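Local coordinates for putative 4-amino-4-deoxychorismate lyase (Thermus thermophilus, PDB 2ZGI), which binds pyridoxal 5'-phosphate and is probably a lyase of the class-IV aminotransferase family, perhaps acting on 4-amino-4-deoxychorismate, at residues L69-F73 with S92-P96; V109-T114 with E143-L149; T163-R169 with R210-A216. All coordinates share one frame; numbering follows the deposited sequence.

Contact 1: residues L69-F73 with S92-P96; sequences LLRAF and SEARP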
loop_
_atom_site.group_PDB
_atom_site.type_symbol
_atom_site.label_atom_id
_atom_site.label_comp_id
_atom_site.label_asym_id
_atom_site.label_seq_id
_atom_site.Cartn_x
_atom_site.Cartn_y
_atom_site.Cartn_z
ATOM N N LEU D 69 -31.707 -25.210 -21.802
ATOM C CA LEU D 69 -32.040 -24.031 -21.003
ATOM C C LEU D 69 -33.064 -23.163 -21.723
ATOM O O LEU D 69 -34.047 -22.710 -21.123
ATOM C CB LEU D 69 -30.783 -23.223 -20.646
ATOM C CG LEU D 69 -29.699 -23.896 -19.797
ATOM C CD1 LEU D 69 -28.478 -23.008 -19.669
ATOM C CD2 LEU D 69 -30.231 -24.301 -18.393
ATOM N N LEU D 70 -32.811 -22.917 -23.001
ATOM C CA LEU D 70 -33.693 -22.114 -23.853
ATOM C C LEU D 70 -35.090 -22.737 -24.015
ATOM O O LEU D 70 -36.105 -22.022 -24.094
ATOM C CB LEU D 70 -33.044 -21.922 -25.222
ATOM C CG LEU D 70 -32.248 -20.641 -25.537
ATOM C CD1 LEU D 70 -31.833 -19.825 -24.346
ATOM C CD2 LEU D 70 -31.064 -20.908 -26.440
ATOM N N ARG D 71 -35.128 -24.061 -24.071
ATOM C CA ARG D 71 -36.392 -24.792 -24.106
ATOM C C ARG D 71 -37.196 -24.642 -22.831
ATOM O O ARG D 71 -38.423 -24.631 -22.882
ATOM C CB ARG D 71 -36.153 -26.257 -24.456
ATOM C CG ARG D 71 -35.983 -26.400 -25.960
ATOM C CD ARG D 71 -35.240 -27.632 -26.376
ATOM N NE ARG D 71 -35.185 -27.713 -27.841
ATOM C CZ ARG D 71 -35.113 -28.848 -28.528
ATOM N NH1 ARG D 71 -35.101 -30.012 -27.884
ATOM N NH2 ARG D 71 -35.064 -28.821 -29.858
ATOM N N ALA D 72 -36.507 -24.475 -21.706
ATOM C CA ALA D 72 -37.157 -24.323 -20.413
ATOM C C ALA D 72 -37.810 -22.951 -20.231
ATOM O O ALA D 72 -38.662 -22.788 -19.351
ATOM C CB ALA D 72 -36.174 -24.588 -19.295
ATOM N N PHE D 73 -37.422 -21.978 -21.058
ATOM C CA PHE D 73 -37.959 -20.609 -20.958
ATOM C C PHE D 73 -38.420 -20.046 -22.291
ATOM O O PHE D 73 -37.933 -18.981 -22.712
ATOM C CB PHE D 73 -36.917 -19.664 -20.365
ATOM C CG PHE D 73 -36.541 -19.981 -18.958
ATOM C CD1 PHE D 73 -37.290 -19.478 -17.897
ATOM C CD2 PHE D 73 -35.428 -20.764 -18.686
ATOM C CE1 PHE D 73 -36.948 -19.772 -16.593
ATOM C CE2 PHE D 73 -35.076 -21.060 -17.382
ATOM C CZ PHE D 73 -35.831 -20.573 -16.335
ATOM N N SER D 92 -24.282 -25.010 -16.266
ATOM C CA SER D 92 -24.995 -24.146 -17.194
ATOM C C SER D 92 -26.349 -23.868 -16.582
ATOM O O SER D 92 -27.051 -24.796 -16.116
ATOM C CB SER D 92 -25.139 -24.807 -18.577
ATOM O OG SER D 92 -23.856 -25.169 -19.083
ATOM N N GLU D 93 -26.700 -22.587 -16.524
ATOM C CA GLU D 93 -27.957 -22.181 -15.891
ATOM C C GLU D 93 -28.582 -20.964 -16.545
ATOM O O GLU D 93 -27.889 -20.174 -17.200
ATOM C CB GLU D 93 -27.720 -21.895 -14.415
ATOM C CG GLU D 93 -26.529 -21.021 -14.164
ATOM C CD GLU D 93 -26.188 -20.988 -12.703
ATOM O OE1 GLU D 93 -25.118 -21.556 -12.354
ATOM O OE2 GLU D 93 -27.018 -20.434 -11.924
ATOM N N ALA D 94 -29.894 -20.825 -16.359
ATOM C CA ALA D 94 -30.655 -19.755 -16.966
ATOM C C ALA D 94 -31.741 -19.346 -16.031
ATOM O O ALA D 94 -32.371 -20.179 -15.361
ATOM C CB ALA D 94 -31.264 -20.199 -18.298
ATOM N N ARG D 95 -31.972 -18.047 -15.985
ATOM C CA ARG D 95 -33.059 -17.537 -15.198
ATOM C C ARG D 95 -33.593 -16.287 -15.901
ATOM O O ARG D 95 -32.862 -15.635 -16.670
ATOM C CB ARG D 95 -32.598 -17.227 -13.767
ATOM C CG ARG D 95 -31.806 -15.948 -13.644
ATOM C CD ARG D 95 -31.011 -15.928 -12.390
ATOM N NE ARG D 95 -30.341 -14.647 -12.221
ATOM C CZ ARG D 95 -29.277 -14.470 -11.447
ATOM N NH1 ARG D 95 -28.748 -15.503 -10.796
ATOM N NH2 ARG D 95 -28.729 -13.265 -11.348
ATOM N N PRO D 96 -34.859 -15.945 -15.608
ATOM C CA PRO D 96 -35.480 -14.743 -16.154
ATOM C C PRO D 96 -34.608 -13.525 -15.852
ATOM O O PRO D 96 -34.058 -13.418 -14.749
ATOM C CB PRO D 96 -36.769 -14.633 -15.336
ATOM C CG PRO D 96 -36.408 -15.256 -13.978
ATOM C CD PRO D 96 -35.636 -16.485 -14.465
#
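Ser-92 meets the last turn of helix 59-72 through Leu-69: the methylene CB of the serine lies 3.9 Å from Leu-69 CD1. Its hydroxyl looks elsewhere, to the carboxylate of Asp-65 one turn back in the same helix, so strand 89-96 is also tied to the helix here by a hydrogen bond next to the apolar touch. At Glu-93 the side chain turns from the helix, and what Leu-69 finds is bare backbone: CD1 reaches the amide, 3.6 Å from Glu-93 N, while CD2 rests near the alpha carbon. Leu-69 gets there with CG anti to its own carbonyl carbon (chi1 -62°) and the chain extended beyond, which sends both methyls at the strand. The carboxylate of Glu-93 faces the second subunit, whose Tyr-19 gives it a weak hydrogen bond.

Ala-94 is the middle of the contact. Its methyl points at the helix and sits between two side chains, 3.9 Å from Leu-69 CB and 4.0 Å from Phe-73 CE2. The same ring leans obliquely over the strand backbone, with CE2 3.5 Å from Ala-94 O. Arg-95 sends its side chain away and offers Phe-73 CZ only its alpha carbon, at 4.3 Å. Last comes Pro-96, whose ring crosses that of Phe-73 at a slant, CD to CE1 at 4.1 Å.

Leu-79 and Leu-81 of the adjoining strand 78-86 extend this apolar layer, and Met-1 of the second subunit packs on Leu-69. Strand 89-96 is the outermost of its sheet within this chain, and the sheet continues into the second subunit. Between the two segments adhesion is van der Waals packing alone; the polar tie of helix to strand is the Ser-92 to Asp-65 bond.

Contact 2: residues V109-T114 with E143-L149; sequences VRVRLT and EGAFEGL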
loop_
_atom_site.group_PDB
_atom_site.type_symbol
_atom_site.label_atom_id
_atom_site.label_comp_id
_atom_site.label_asym_id
_atom_site.label_seq_id
_atom_site.Cartn_x
_atom_site.Cartn_y
_atom_site.Cartn_z
ATOM N N VAL D 109 -26.167 6.460 -13.224
ATOM C CA VAL D 109 -25.992 5.895 -11.896
ATOM C C VAL D 109 -24.786 6.542 -11.178
ATOM O O VAL D 109 -23.972 7.219 -11.812
ATOM C CB VAL D 109 -25.769 4.360 -11.959
ATOM C CG1 VAL D 109 -26.972 3.653 -12.640
ATOM C CG2 VAL D 109 -24.463 4.023 -12.685
ATOM N N ARG D 110 -24.713 6.318 -9.867
ATOM C CA ARG D 110 -23.570 6.687 -9.016
ATOM C C ARG D 110 -22.573 5.525 -8.930
ATOM O O ARG D 110 -22.996 4.360 -8.847
ATOM C CB ARG D 110 -24.044 7.027 -7.597
ATOM C CG ARG D 110 -24.993 8.253 -7.501
ATOM C CD ARG D 110 -25.225 8.687 -6.041
ATOM N NE ARG D 110 -26.380 8.037 -5.398
ATOM C CZ ARG D 110 -26.582 7.961 -4.072
ATOM N NH1 ARG D 110 -25.706 8.474 -3.211
ATOM N NH2 ARG D 110 -27.664 7.351 -3.597
ATOM N N VAL D 111 -21.270 5.837 -8.964
ATOM C CA VAL D 111 -20.248 4.867 -8.562
ATOM C C VAL D 111 -19.577 5.273 -7.258
ATOM O O VAL D 111 -19.607 6.439 -6.856
ATOM C CB VAL D 111 -19.135 4.594 -9.623
ATOM C CG1 VAL D 111 -19.741 4.163 -10.937
ATOM C CG2 VAL D 111 -18.175 5.812 -9.809
ATOM N N ARG D 112 -18.960 4.301 -6.618
ATOM C CA ARG D 112 -18.129 4.531 -5.480
ATOM C C ARG D 112 -16.753 3.925 -5.795
ATOM O O ARG D 112 -16.635 2.732 -6.146
ATOM C CB ARG D 112 -18.752 3.836 -4.275
ATOM C CG ARG D 112 -17.807 3.572 -3.148
ATOM C CD ARG D 112 -17.709 4.780 -2.219
ATOM N NE ARG D 112 -17.106 4.423 -0.934
ATOM C CZ ARG D 112 -16.950 5.278 0.078
ATOM N NH1 ARG D 112 -17.397 6.526 -0.025
ATOM N NH2 ARG D 112 -16.365 4.879 1.195
ATOM N N LEU D 113 -15.713 4.741 -5.680
ATOM C CA LEU D 113 -14.355 4.206 -5.740
ATOM C C LEU D 113 -14.023 3.548 -4.405
ATOM O O LEU D 113 -14.143 4.184 -3.346
ATOM C CB LEU D 113 -13.350 5.328 -6.056
ATOM C CG LEU D 113 -11.868 4.984 -5.936
ATOM C CD1 LEU D 113 -11.511 3.903 -6.935
ATOM C CD2 LEU D 113 -11.003 6.246 -6.137
ATOM N N THR D 114 -13.628 2.275 -4.424
ATOM C CA THR D 114 -13.307 1.605 -3.164
ATOM C C THR D 114 -11.797 1.453 -3.023
ATOM O O THR D 114 -11.062 1.749 -3.949
ATOM C CB THR D 114 -14.008 0.227 -3.044
ATOM O OG1 THR D 114 -13.268 -0.773 -3.787
ATOM C CG2 THR D 114 -15.466 0.294 -3.547
ATOM N N GLU D 143 -23.093 2.811 0.453
ATOM C CA GLU D 143 -22.984 4.248 0.157
ATOM C C GLU D 143 -23.999 4.747 -0.840
ATOM O O GLU D 143 -23.837 5.836 -1.391
ATOM C CB GLU D 143 -21.599 4.569 -0.418
ATOM C CG GLU D 143 -20.671 5.251 0.557
ATOM C CD GLU D 143 -20.296 4.354 1.677
ATOM O OE1 GLU D 143 -20.553 4.707 2.868
ATOM O OE2 GLU D 143 -19.766 3.272 1.345
ATOM N N GLY D 144 -25.018 3.946 -1.117
ATOM C CA GLY D 144 -26.082 4.360 -2.012
ATOM C C GLY D 144 -25.716 4.415 -3.485
ATOM O O GLY D 144 -26.439 5.038 -4.262
ATOM N N ALA D 145 -24.593 3.779 -3.865
ATOM C CA ALA D 145 -24.105 3.749 -5.259
ATOM C C ALA D 145 -24.443 2.457 -6.001
ATOM O O ALA D 145 -24.678 1.433 -5.370
ATOM C CB ALA D 145 -22.592 3.966 -5.294
ATOM N N PHE D 146 -24.421 2.515 -7.335
ATOM C CA PHE D 146 -24.723 1.357 -8.185
ATOM C C PHE D 146 -23.558 0.373 -8.300
ATOM O O PHE D 146 -23.746 -0.851 -8.262
ATOM C CB PHE D 146 -25.201 1.795 -9.586
ATOM C CG PHE D 146 -25.444 0.638 -10.525
ATOM C CD1 PHE D 146 -26.639 -0.092 -10.460
ATOM C CD2 PHE D 146 -24.464 0.244 -11.439
ATOM C CE1 PHE D 146 -26.857 -1.177 -11.323
ATOM C CE2 PHE D 146 -24.677 -0.852 -12.301
ATOM C CZ PHE D 146 -25.862 -1.552 -12.241
ATOM N N GLU D 147 -22.348 0.897 -8.450
ATOM C CA GLU D 147 -21.212 0.021 -8.703
ATOM C C GLU D 147 -20.035 0.460 -7.875
ATOM O O GLU D 147 -19.849 1.666 -7.641
ATOM C CB GLU D 147 -20.829 0.045 -10.192
ATOM C CG GLU D 147 -19.558 -0.806 -10.607
ATOM C CD GLU D 147 -19.794 -2.299 -10.421
ATOM O OE1 GLU D 147 -19.903 -3.033 -11.445
ATOM O OE2 GLU D 147 -19.910 -2.743 -9.266
ATOM N N GLY D 148 -19.236 -0.513 -7.447
ATOM C CA GLY D 148 -17.988 -0.228 -6.744
ATOM C C GLY D 148 -16.827 -0.465 -7.675
ATOM O O GLY D 148 -16.824 -1.462 -8.430
ATOM N N LEU D 149 -15.860 0.463 -7.641
ATOM C CA LEU D 149 -14.619 0.345 -8.421
ATOM C C LEU D 149 -13.444 -0.168 -7.605
ATOM O O LEU D 149 -13.316 0.143 -6.401
ATOM C CB LEU D 149 -14.273 1.692 -9.105
ATOM C CG LEU D 149 -15.430 2.305 -9.917
ATOM C CD1 LEU D 149 -15.087 3.685 -10.493
ATOM C CD2 LEU D 149 -15.923 1.405 -11.030
#
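Leu-149 and Arg-112 are joined through the backbone by a nearly straight bond, Leu-149 N to Arg-112 O, 2.8 Å, in a parallel ladder that pairs Val-111, Arg-112 and Leu-113 with Glu-147, Gly-148 and Leu-149. The leucine side chain lies on the face shared by Val-111 and Leu-113; its CD1 is 3.8 Å from Val-111 CG2, and Leu-113 crosses it at about a right angle. Leu-149 O is gripped twice by Thr-114, by Thr-114 N at 2.9 Å and by Thr-114 OG1 at 2.8 Å, from opposite faces of the carbonyl plane.

On the other face, Arg-112 bends at chi2 (86°) to lay its guanidinium over Glu-143, the planes 26° apart. Arg-112 NE is 3.7 Å from Glu-143 OE2, a long salt bridge by charge alone; the stronger partner is Glu-139 of helix 131-142. Arg-110, the next in buried area, places one guanidinium face over the Gly-144 carbonyl without a hydrogen bond, its NH2 2.7 Å from Gly-144 O.

Gly-144, at positive phi, is the C-prime residue of the Schellman motif ending helix 131-142, which returns the chain to strand 147-151. Strand 111-117, that helix and strand 147-151 make a beta-alpha-beta crossover unit.

Contact 3: residues T163-R169 with R210-A216; sequences TSPLLFR and RGHLLLA. With PLP (pyridoxal-5'-phosphate), chain P.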
loop_
_atom_site.group_PDB
_atom_site.type_symbol
_atom_site.label_atom_id
_atom_site.label_comp_id
_atom_site.label_asym_id
_atom_site.label_seq_id
_atom_site.Cartn_x
_atom_site.Cartn_y
_atom_site.Cartn_z
ATOM N N THR D 163 -18.996 -4.711 -13.803
ATOM C CA THR D 163 -19.012 -3.939 -15.038
ATOM C C THR D 163 -17.604 -3.416 -15.335
ATOM O O THR D 163 -16.751 -3.374 -14.449
ATOM C CB THR D 163 -20.009 -2.755 -14.983
ATOM O OG1 THR D 163 -19.655 -1.884 -13.893
ATOM C CG2 THR D 163 -21.477 -3.264 -14.832
ATOM N N SER D 164 -17.388 -3.027 -16.582
ATOM C CA SER D 164 -16.085 -2.571 -17.064
ATOM C C SER D 164 -16.155 -1.046 -17.218
ATOM O O SER D 164 -17.019 -0.535 -17.931
ATOM C CB SER D 164 -15.785 -3.183 -18.429
ATOM O OG SER D 164 -15.772 -4.596 -18.385
ATOM N N PRO D 165 -15.261 -0.313 -16.540
ATOM C CA PRO D 165 -15.411 1.135 -16.631
ATOM C C PRO D 165 -14.766 1.747 -17.893
ATOM O O PRO D 165 -13.708 1.282 -18.359
ATOM C CB PRO D 165 -14.761 1.637 -15.337
ATOM C CG PRO D 165 -13.787 0.596 -14.990
ATOM C CD PRO D 165 -14.318 -0.715 -15.481
ATOM N N LEU D 166 -15.438 2.753 -18.443
ATOM C CA LEU D 166 -14.931 3.512 -19.590
ATOM C C LEU D 166 -14.966 4.995 -19.259
ATOM O O LEU D 166 -15.817 5.446 -18.494
ATOM C CB LEU D 166 -15.804 3.293 -20.828
ATOM C CG LEU D 166 -15.902 1.926 -21.515
ATOM C CD1 LEU D 166 -17.000 1.060 -20.915
ATOM C CD2 LEU D 166 -16.243 2.172 -22.963
ATOM N N LEU D 167 -14.058 5.751 -19.874
ATOM C CA LEU D 167 -14.002 7.197 -19.693
ATOM C C LEU D 167 -14.163 7.905 -21.039
ATOM O O LEU D 167 -13.502 7.546 -22.011
ATOM C CB LEU D 167 -12.665 7.580 -19.061
ATOM C CG LEU D 167 -12.415 9.060 -18.747
ATOM C CD1 LEU D 167 -13.328 9.546 -17.644
ATOM C CD2 LEU D 167 -10.955 9.247 -18.362
ATOM N N PHE D 168 -15.039 8.906 -21.091
ATOM C CA PHE D 168 -15.216 9.689 -22.306
ATOM C C PHE D 168 -14.935 11.157 -22.049
ATOM O O PHE D 168 -15.564 11.781 -21.194
ATOM C CB PHE D 168 -16.623 9.530 -22.893
ATOM C CG PHE D 168 -16.822 10.277 -24.191
ATOM C CD1 PHE D 168 -16.357 9.749 -25.384
ATOM C CD2 PHE D 168 -17.449 11.519 -24.208
ATOM C CE1 PHE D 168 -16.527 10.445 -26.590
ATOM C CE2 PHE D 168 -17.625 12.214 -25.397
ATOM C CZ PHE D 168 -17.166 11.668 -26.594
ATOM N N ARG D 169 -13.982 11.696 -22.807
ATOM C CA ARG D 169 -13.626 13.116 -22.731
ATOM C C ARG D 169 -13.381 13.676 -24.132
ATOM O O ARG D 169 -12.797 13.008 -24.988
ATOM C CB ARG D 169 -12.409 13.328 -21.819
ATOM C CG ARG D 169 -11.928 14.782 -21.714
ATOM C CD ARG D 169 -10.620 14.964 -20.900
ATOM N NE ARG D 169 -9.529 14.054 -21.273
ATOM C CZ ARG D 169 -9.127 13.023 -20.528
ATOM N NH1 ARG D 169 -9.729 12.769 -19.370
ATOM N NH2 ARG D 169 -8.123 12.243 -20.932
ATOM N N ARG D 210 -11.135 12.341 -15.659
ATOM C CA ARG D 210 -11.801 13.573 -16.040
ATOM C C ARG D 210 -12.673 13.274 -17.233
ATOM O O ARG D 210 -12.205 12.761 -18.245
ATOM C CB ARG D 210 -10.763 14.643 -16.409
ATOM C CG ARG D 210 -9.777 14.950 -15.290
ATOM C CD ARG D 210 -10.458 15.637 -14.130
ATOM N NE ARG D 210 -9.550 15.805 -12.999
ATOM C CZ ARG D 210 -9.453 14.968 -11.965
ATOM N NH1 ARG D 210 -10.203 13.866 -11.906
ATOM N NH2 ARG D 210 -8.589 15.232 -10.988
ATOM N N GLY D 211 -13.953 13.598 -17.110
ATOM C CA GLY D 211 -14.871 13.394 -18.207
ATOM C C GLY D 211 -16.051 12.578 -17.733
ATOM O O GLY D 211 -16.389 12.593 -16.552
ATOM N N HIS D 212 -16.659 11.856 -18.666
ATOM C CA HIS D 212 -17.834 11.051 -18.363
ATOM C C HIS D 212 -17.452 9.589 -18.227
ATOM O O HIS D 212 -16.927 8.986 -19.167
ATOM C CB HIS D 212 -18.900 11.244 -19.442
ATOM C CG HIS D 212 -19.371 12.658 -19.556
ATOM N ND1 HIS D 212 -20.355 13.181 -18.741
ATOM C CD2 HIS D 212 -18.963 13.671 -20.356
ATOM C CE1 HIS D 212 -20.553 14.448 -19.055
ATOM N NE2 HIS D 212 -19.724 14.771 -20.034
ATOM N N LEU D 213 -17.683 9.046 -17.036
ATOM C CA LEU D 213 -17.551 7.609 -16.805
ATOM C C LEU D 213 -18.779 6.861 -17.316
ATOM O O LEU D 213 -19.900 7.389 -17.300
ATOM C CB LEU D 213 -17.347 7.288 -15.319
ATOM C CG LEU D 213 -15.922 7.346 -14.745
ATOM C CD1 LEU D 213 -15.940 6.959 -13.260
ATOM C CD2 LEU D 213 -14.927 6.448 -15.527
ATOM N N LEU D 214 -18.548 5.650 -17.808
ATOM C CA LEU D 214 -19.620 4.743 -18.167
ATOM C C LEU D 214 -19.225 3.324 -17.753
ATOM O O LEU D 214 -18.039 3.044 -17.506
ATOM C CB LEU D 214 -19.946 4.798 -19.672
ATOM C CG LEU D 214 -20.419 6.117 -20.325
ATOM C CD1 LEU D 214 -19.226 6.802 -20.969
ATOM C CD2 LEU D 214 -21.503 5.863 -21.370
ATOM N N LEU D 215 -20.234 2.453 -17.680
ATOM C CA LEU D 215 -20.087 1.072 -17.248
ATOM C C LEU D 215 -20.648 0.131 -18.302
ATOM O O LEU D 215 -21.785 0.296 -18.737
ATOM C CB LEU D 215 -20.834 0.857 -15.923
ATOM C CG LEU D 215 -20.402 1.708 -14.715
ATOM C CD1 LEU D 215 -21.363 1.456 -13.554
ATOM C CD2 LEU D 215 -18.941 1.404 -14.307
ATOM N N ALA D 216 -19.849 -0.843 -18.714
ATOM C CA ALA D 216 -20.277 -1.820 -19.700
ATOM C C ALA D 216 -20.277 -3.203 -19.058
ATOM O O ALA D 216 -19.369 -3.529 -18.322
ATOM C CB ALA D 216 -19.335 -1.799 -20.879
HETATM N N1 PLP P . -15.779 -6.665 -14.508
HETATM C C2 PLP P . -15.810 -7.806 -13.788
HETATM C C2A PLP P . -15.003 -7.896 -12.525
HETATM C C3 PLP P . -16.601 -8.881 -14.207
HETATM O O3 PLP P . -16.602 -10.012 -13.447
HETATM C C4 PLP P . -17.325 -8.766 -15.400
HETATM C C4A PLP P . -18.170 -9.891 -15.959
HETATM C C5 PLP P . -17.246 -7.587 -16.138
HETATM C C6 PLP P . -16.451 -6.550 -15.651
HETATM C C5A PLP P . -18.027 -7.371 -17.417
HETATM O O4P PLP P . -17.652 -8.217 -18.504
HETATM P P PLP P . -18.612 -8.544 -19.744
HETATM O O1P PLP P . -18.852 -7.251 -20.482
HETATM O O2P PLP P . -19.924 -9.095 -19.233
HETATM O O3P PLP P . -17.757 -9.554 -20.437
HETATM O O HOH W 1 -17.360 -5.256 -20.521
#
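Strands 164-169 and 212-216 run antiparallel, their axes 4.6 Å apart at closest, with paired backbone bonds at Ser-164/Ala-216, Leu-166/Leu-214 and Phe-168/His-212. Between these rungs Pro-165 faces Leu-215 and Leu-167 faces Leu-213 as non-hydrogen-bonded pairs; the proline, lacking an N-H, fits there without costing the ladder a bond.

The side chains divide between two faces. On the one with Ser-164, Leu-166 reaches diagonally to Ala-216, CD1 to CB at 3.7 Å, and Phe-168 CB lies 4.2 Å from Leu-214 CD1. On the other, Leu-167 has CG anti to the backbone N (chi1 -178°), which brings CD1 over to the far strand, 3.5 Å from Arg-210 O and 4.1 Å from Leu-213 CD2. Thr-163 OG1 lies against the side chain of Leu-215, 3.4 Å from CD2, while its polar partner is Glu-147. At the far end Arg-169 bends at chi3 (49°) and presents a guanidinium edge to the Arg-210 carbonyl, a weak bond of 2.7 Å from NH1 to O; the two guanidinium planes stand nearly perpendicular.

The cofactor lies at the Ser-164 end. Ser-164 OG is 3.4 Å from C6 of pyridoxal phosphate, and a water hydrogen-bonded to this hydroxyl donates to the phosphate at O1P and weakly to Ala-216 O. The water thus links the strand end to the phosphate; the cofactor is also hydrogen-bonded by Arg-44, Ile-183, Thr-184 and Ser-218.

Strand 172-176 continues the sheet beyond 164-169, and 223-224 beyond 212-217. Helix 183-194 packs on the Leu-166 face through Arg-185 and Val-188, with Thr-184 against Ala-216, while Phe-204 packs on Leu-167 from the other face.

Contacts 2 and 3 adjoin, their centres 13 Å apart, and Leu-215 of contact 3 packs against contact 2: its CD1 lies 3.7 Å from Glu-147 CB and also touches Phe-146 and Val-111. Glu-147 OE1 and Thr-163 OG1, 2.7 Å apart, add a hydrogen bond. The carboxylate-bearing side chain of Glu-147 comes within about 6 Å of the cofactor, whereas contact 3 reaches it directly through Thr-163 and Ser-164. Contact 1 stands apart, its centre 30 Å from that of contact 2 and 32 Å from that of contact 3; the side chain of its Arg-95 lies about 12 Å from the cofactor.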